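Trehalose monomycolate transport factor A (Mycolicibacterium smegmatis MC2 155, PDB 6T84) is required for MmpL3-dependent transport of trehalose monomycolate to the mycobacterial cell wall, and for growth and cell elongation. Local coordinates at residues 84-96 with 128-142. Residues are numbered along the deposited sequence; the frame is centred on the assembly and turned at random. Where two conformers were deposited one is given.
Sequences VVVDLRLKGLKEP and MVTFAHTAPDCAEIM
Two neighbouring strands of the large antiparallel sheet in this probably cytoplasmic domain, 86-90 and 141-144, pair here, and helix 126-134, joined to the second by the turns of 135-140, packs over one face. Leu88 and Met142 form a hydrogen-bonded pair: Leu88 N reaches Met142 O at 2.7 Å, almost straight, and Met142 N returns to Leu88 O. Leu90 N adds a third rung to Glu140 O (3.0 Å), just where a classic beta bulge at Glu140 and Ile141, facing strand 148-153, distorts the other edge of the strand. A water lies within hydrogen-bonding distance of both Leu88 O and Ala139 O, linking the strand to the inverse gamma turn centred on Ala139.

On the helix-facing side, Leu88 and Met142 run side by side, CD2 of the leucine 3.8 Å from the methionine CE. The same CD2 meets the edge of the Phe131 ring at CE2 (3.9 Å), while CD1 leans toward the methyl of Ala132. On the other face Ile141 lies alongside Arg89, its CD1 over one side of the guanidinium and Pro96 CD over the opposite side. Asp87 and Arg89 form a side-on salt bridge, NE to OD1 and NH2 to OD2, both 2.8 Å, and Lys94 O takes NH1; sandwiched and bonded on three nitrogens, the group has little freedom to turn. A bend at chi3 (61°) folds the arginine back toward Asp87. Leu93 CD1 packs on Ile141 CG1 at 3.7 Å.

Strand 110-114 flanks 86-90 on its other edge, its Arg110 also binding carbonyls of Ala132, Ala135, Pro136 and Ala139, while helix 159-175 packs against Phe131 and Met142.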
loop_
_atom_site.group_PDB
_atom_site.type_symbol
_atom_site.label_atom_id
_atom_site.label_comp_id
_atom_site.label_asym_id
_atom_site.label_seq_id
_atom_site.Cartn_x
_atom_site.Cartn_y
_atom_site.Cartn_z
ATOM N N VAL A 84 -13.373 -7.705 -1.226
ATOM C CA VAL A 84 -13.631 -6.345 -0.721
ATOM C C VAL A 84 -12.365 -5.503 -0.870
ATOM O O VAL A 84 -11.253 -6.000 -0.642
ATOM C CB VAL A 84 -14.071 -6.414 0.758
ATOM C CG1 VAL A 84 -14.316 -5.011 1.393
ATOM C CG2 VAL A 84 -15.346 -7.255 0.898
ATOM N N VAL A 85 -12.524 -4.226 -1.234
ATOM C CA VAL A 85 -11.421 -3.252 -1.265
ATOM C C VAL A 85 -11.677 -2.219 -0.185
ATOM O O VAL A 85 -12.767 -1.656 -0.128
ATOM C CB VAL A 85 -11.307 -2.561 -2.637
ATOM C CG1 VAL A 85 -10.284 -1.386 -2.607
ATOM C CG2 VAL A 85 -10.898 -3.573 -3.667
ATOM N N VAL A 86 -10.696 -2.004 0.654
ATOM C CA VAL A 86 -10.676 -0.853 1.578
ATOM C C VAL A 86 -9.539 0.056 1.148
ATOM O O VAL A 86 -8.424 -0.424 0.874
ATOM C CB VAL A 86 -10.499 -1.329 3.032
ATOM C CG1 VAL A 86 -10.414 -0.102 4.027
ATOM C CG2 VAL A 86 -11.667 -2.261 3.453
ATOM N N ASP A 87 -9.800 1.371 1.125
ATOM C CA ASP A 87 -8.805 2.384 0.766
ATOM C C ASP A 87 -8.863 3.436 1.870
ATOM O O ASP A 87 -9.930 4.005 2.133
ATOM C CB ASP A 87 -9.200 2.978 -0.600
ATOM C CG ASP A 87 -8.243 4.030 -1.119
ATOM O OD1 ASP A 87 -8.036 5.015 -0.390
ATOM O OD2 ASP A 87 -7.748 3.894 -2.274
ATOM N N LEU A 88 -7.743 3.641 2.517
ATOM C CA LEU A 88 -7.593 4.587 3.642
ATOM C C LEU A 88 -6.574 5.630 3.180
ATOM O O LEU A 88 -5.400 5.297 2.988
ATOM C CB LEU A 88 -7.052 3.785 4.834
ATOM C CG LEU A 88 -6.704 4.526 6.125
ATOM C CD1 LEU A 88 -7.986 5.117 6.722
ATOM C CD2 LEU A 88 -5.995 3.596 7.148
ATOM N N ARG A 89 -6.993 6.894 3.017
ATOM C CA ARG A 89 -6.102 7.892 2.431
ATOM C C ARG A 89 -6.256 9.219 3.158
ATOM O O ARG A 89 -7.285 9.486 3.793
ATOM C CB ARG A 89 -6.331 8.062 0.924
ATOM C CG ARG A 89 -7.721 8.461 0.572
ATOM C CD ARG A 89 -7.908 8.685 -0.934
ATOM N NE ARG A 89 -7.624 7.443 -1.687
ATOM C CZ ARG A 89 -7.233 7.418 -2.958
ATOM N NH1 ARG A 89 -7.157 8.554 -3.647
ATOM N NH2 ARG A 89 -6.946 6.254 -3.578
ATOM N N LEU A 90 -5.220 10.042 3.077
ATOM C CA LEU A 90 -5.293 11.345 3.760
ATOM C C LEU A 90 -6.492 12.132 3.233
ATOM O O LEU A 90 -6.809 12.112 2.044
ATOM C CB LEU A 90 -4.012 12.142 3.465
ATOM C CG LEU A 90 -2.740 11.530 3.985
ATOM C CD1 LEU A 90 -1.522 12.395 3.642
ATOM C CD2 LEU A 90 -2.828 11.288 5.498
ATOM N N LYS A 91 -7.121 12.899 4.125
ATOM C CA LYS A 91 -8.329 13.645 3.762
ATOM C C LYS A 91 -8.101 14.672 2.641
ATOM O O LYS A 91 -9.046 14.991 1.894
ATOM C CB LYS A 91 -8.948 14.267 5.022
ATOM C CG LYS A 91 -8.100 15.316 5.616
ATOM C CD LYS A 91 -8.781 15.864 6.887
ATOM C CE LYS A 91 -8.057 17.087 7.456
ATOM N NZ LYS A 91 -6.863 16.735 8.278
ATOM N N GLY A 92 -6.902 15.246 2.528
ATOM C CA GLY A 92 -6.789 16.239 1.455
ATOM C C GLY A 92 -6.607 15.684 0.051
ATOM O O GLY A 92 -6.550 16.479 -0.909
ATOM N N LEU A 93 -6.530 14.355 -0.103
ATOM C CA LEU A 93 -6.343 13.746 -1.401
ATOM C C LEU A 93 -7.686 13.503 -2.072
ATOM O O LEU A 93 -8.732 13.456 -1.428
ATOM C CB LEU A 93 -5.590 12.404 -1.262
ATOM C CG LEU A 93 -4.192 12.574 -0.652
ATOM C CD1 LEU A 93 -3.524 11.211 -0.403
ATOM C CD2 LEU A 93 -3.303 13.532 -1.494
ATOM N N LYS A 94 -7.648 13.300 -3.382
ATOM C CA LYS A 94 -8.893 13.067 -4.105
ATOM C C LYS A 94 -9.465 11.713 -3.720
ATOM O O LYS A 94 -8.731 10.785 -3.381
ATOM C CB LYS A 94 -8.628 13.018 -5.615
ATOM C CG LYS A 94 -8.024 14.277 -6.221
ATOM C CD LYS A 94 -9.094 15.269 -6.651
ATOM C CE LYS A 94 -8.462 16.512 -7.248
ATOM N NZ LYS A 94 -9.466 17.482 -7.746
ATOM N N GLU A 95 -10.788 11.603 -3.752
ATOM C CA GLU A 95 -11.424 10.308 -3.538
ATOM C C GLU A 95 -10.980 9.365 -4.656
ATOM O O GLU A 95 -10.636 9.816 -5.772
ATOM C CB GLU A 95 -12.944 10.411 -3.632
ATOM C CG GLU A 95 -13.560 11.445 -2.704
ATOM C CD GLU A 95 -15.076 11.400 -2.744
ATOM O OE1 GLU A 95 -15.632 10.951 -3.775
ATOM O OE2 GLU A 95 -15.709 11.795 -1.737
ATOM N N PRO A 96 -10.960 8.054 -4.386
ATOM C CA PRO A 96 -10.747 7.086 -5.462
ATOM C C PRO A 96 -11.725 7.389 -6.573
ATOM O O PRO A 96 -12.898 7.670 -6.329
ATOM C CB PRO A 96 -11.067 5.745 -4.796
ATOM C CG PRO A 96 -11.029 5.991 -3.318
ATOM C CD PRO A 96 -11.186 7.424 -3.065
ATOM N N MET A 128 -8.502 -0.127 14.198
ATOM C CA MET A 128 -8.407 0.657 12.968
ATOM C C MET A 128 -8.428 2.147 13.270
ATOM O O MET A 128 -7.736 2.938 12.618
ATOM C CB MET A 128 -9.546 0.298 12.029
ATOM C CG MET A 128 -9.455 1.025 10.682
ATOM S SD MET A 128 -8.068 0.528 9.605
ATOM C CE MET A 128 -8.833 -0.951 8.878
ATOM N N VAL A 129 -9.285 2.578 14.200
ATOM C CA VAL A 129 -9.313 4.007 14.539
ATOM C C VAL A 129 -7.951 4.446 15.067
ATOM O O VAL A 129 -7.409 5.479 14.639
ATOM C CB VAL A 129 -10.439 4.293 15.555
ATOM C CG1 VAL A 129 -10.334 5.746 16.079
ATOM C CG2 VAL A 129 -11.795 4.080 14.868
ATOM N N THR A 130 -7.385 3.683 16.011
ATOM C CA THR A 130 -6.075 4.079 16.512
ATOM C C THR A 130 -5.057 4.131 15.378
ATOM O O THR A 130 -4.300 5.099 15.276
ATOM C CB THR A 130 -5.632 3.129 17.632
ATOM O OG1 THR A 130 -6.619 3.167 18.674
ATOM C CG2 THR A 130 -4.253 3.487 18.219
ATOM N N PHE A 131 -5.017 3.099 14.515
ATOM C CA PHE A 131 -4.072 3.072 13.404
ATOM C C PHE A 131 -4.211 4.303 12.492
ATOM O O PHE A 131 -3.206 4.871 12.048
ATOM C CB PHE A 131 -4.302 1.768 12.628
ATOM C CG PHE A 131 -3.431 1.623 11.397
ATOM C CD1 PHE A 131 -2.072 1.374 11.509
ATOM C CD2 PHE A 131 -3.986 1.769 10.153
ATOM C CE1 PHE A 131 -1.264 1.270 10.360
ATOM C CE2 PHE A 131 -3.190 1.662 8.997
ATOM C CZ PHE A 131 -1.837 1.393 9.114
ATOM N N ALA A 132 -5.434 4.664 12.130
ATOM C CA ALA A 132 -5.607 5.811 11.231
ATOM C C ALA A 132 -5.051 7.099 11.832
ATOM O O ALA A 132 -4.625 7.999 11.100
ATOM C CB ALA A 132 -7.076 6.021 10.892
ATOM N N HIS A 133 -5.099 7.198 13.154
ATOM C CA HIS A 133 -4.486 8.355 13.826
ATOM C C HIS A 133 -2.975 8.209 14.024
ATOM O O HIS A 133 -2.266 9.234 14.075
ATOM C CB HIS A 133 -5.147 8.521 15.218
ATOM C CG HIS A 133 -6.480 9.168 15.147
ATOM N ND1 HIS A 133 -7.688 8.511 15.153
ATOM C CD2 HIS A 133 -6.777 10.483 15.150
ATOM C CE1 HIS A 133 -8.672 9.403 15.146
ATOM N NE2 HIS A 133 -8.134 10.603 15.158
ATOM N N THR A 134 -2.442 6.984 14.203
ATOM C CA THR A 134 -1.021 6.824 14.527
ATOM C C THR A 134 -0.121 6.606 13.323
ATOM O O THR A 134 1.066 6.932 13.388
ATOM C CB THR A 134 -0.783 5.673 15.515
ATOM O OG1 THR A 134 -1.283 4.462 14.977
ATOM C CG2 THR A 134 -1.518 5.892 16.843
ATOM N N ALA A 135 -0.644 6.073 12.226
ATOM C CA ALA A 135 0.207 5.820 11.070
ATOM C C ALA A 135 0.800 7.127 10.572
ATOM O O ALA A 135 0.100 8.144 10.526
ATOM C CB ALA A 135 -0.631 5.133 9.973
ATOM N N PRO A 136 2.056 7.125 10.132
ATOM C CA PRO A 136 2.688 8.379 9.684
ATOM C C PRO A 136 1.974 9.005 8.489
ATOM O O PRO A 136 1.403 8.314 7.639
ATOM C CB PRO A 136 4.125 7.949 9.304
ATOM C CG PRO A 136 3.997 6.480 9.006
ATOM C CD PRO A 136 2.919 5.945 9.979
ATOM N N ASP A 137 2.039 10.338 8.412
ATOM C CA ASP A 137 1.422 11.004 7.275
ATOM C C ASP A 137 2.089 10.613 5.957
ATOM O O ASP A 137 1.478 10.787 4.917
ATOM C CB ASP A 137 1.416 12.530 7.435
ATOM C CG ASP A 137 0.685 12.994 8.696
ATOM O OD1 ASP A 137 -0.441 12.519 9.011
ATOM O OD2 ASP A 137 1.254 13.863 9.380
ATOM N N CYS A 138 3.305 10.074 5.979
ATOM C CA CYS A 138 3.923 9.663 4.719
ATOM C C CYS A 138 3.162 8.500 4.081
ATOM O O CYS A 138 3.274 8.283 2.859
ATOM C CB CYS A 138 5.427 9.343 4.932
ATOM S SG CYS A 138 5.850 7.815 5.867
ATOM N N ALA A 139 2.401 7.732 4.872
ATOM C CA ALA A 139 1.563 6.654 4.327
ATOM C C ALA A 139 0.283 7.284 3.789
ATOM O O ALA A 139 -0.769 7.293 4.423
ATOM C CB ALA A 139 1.302 5.616 5.411
ATOM N N GLU A 140 0.396 7.869 2.594
ATOM C CA GLU A 140 -0.650 8.752 2.079
ATOM C C GLU A 140 -1.884 7.982 1.644
ATOM O O GLU A 140 -3.011 8.425 1.889
ATOM C CB GLU A 140 -0.118 9.563 0.899
ATOM C CG GLU A 140 1.053 10.499 1.276
ATOM C CD GLU A 140 1.240 11.655 0.297
ATOM O OE1 GLU A 140 1.817 12.674 0.715
ATOM O OE2 GLU A 140 0.777 11.551 -0.873
ATOM N N ILE A 141 -1.694 6.868 0.953
ATOM C CA ILE A 141 -2.797 6.055 0.460
ATOM C C ILE A 141 -2.439 4.618 0.815
ATOM O O ILE A 141 -1.352 4.139 0.480
ATOM C CB ILE A 141 -3.002 6.202 -1.061
ATOM C CG1 ILE A 141 -3.291 7.653 -1.490
ATOM C CG2 ILE A 141 -4.145 5.307 -1.521
ATOM C CD1 ILE A 141 -3.300 7.834 -3.001
ATOM N N MET A 142 -3.341 3.928 1.514
ATOM C CA MET A 142 -3.194 2.512 1.835
ATOM C C MET A 142 -4.440 1.809 1.341
ATOM O O MET A 142 -5.559 2.303 1.548
ATOM C CB MET A 142 -3.101 2.278 3.365
ATOM C CG MET A 142 -2.009 3.116 4.007
ATOM S SD MET A 142 -1.847 2.688 5.739
ATOM C CE MET A 142 -2.289 4.241 6.457
HETATM O O HOH W 1 -3.535 6.752 4.492
#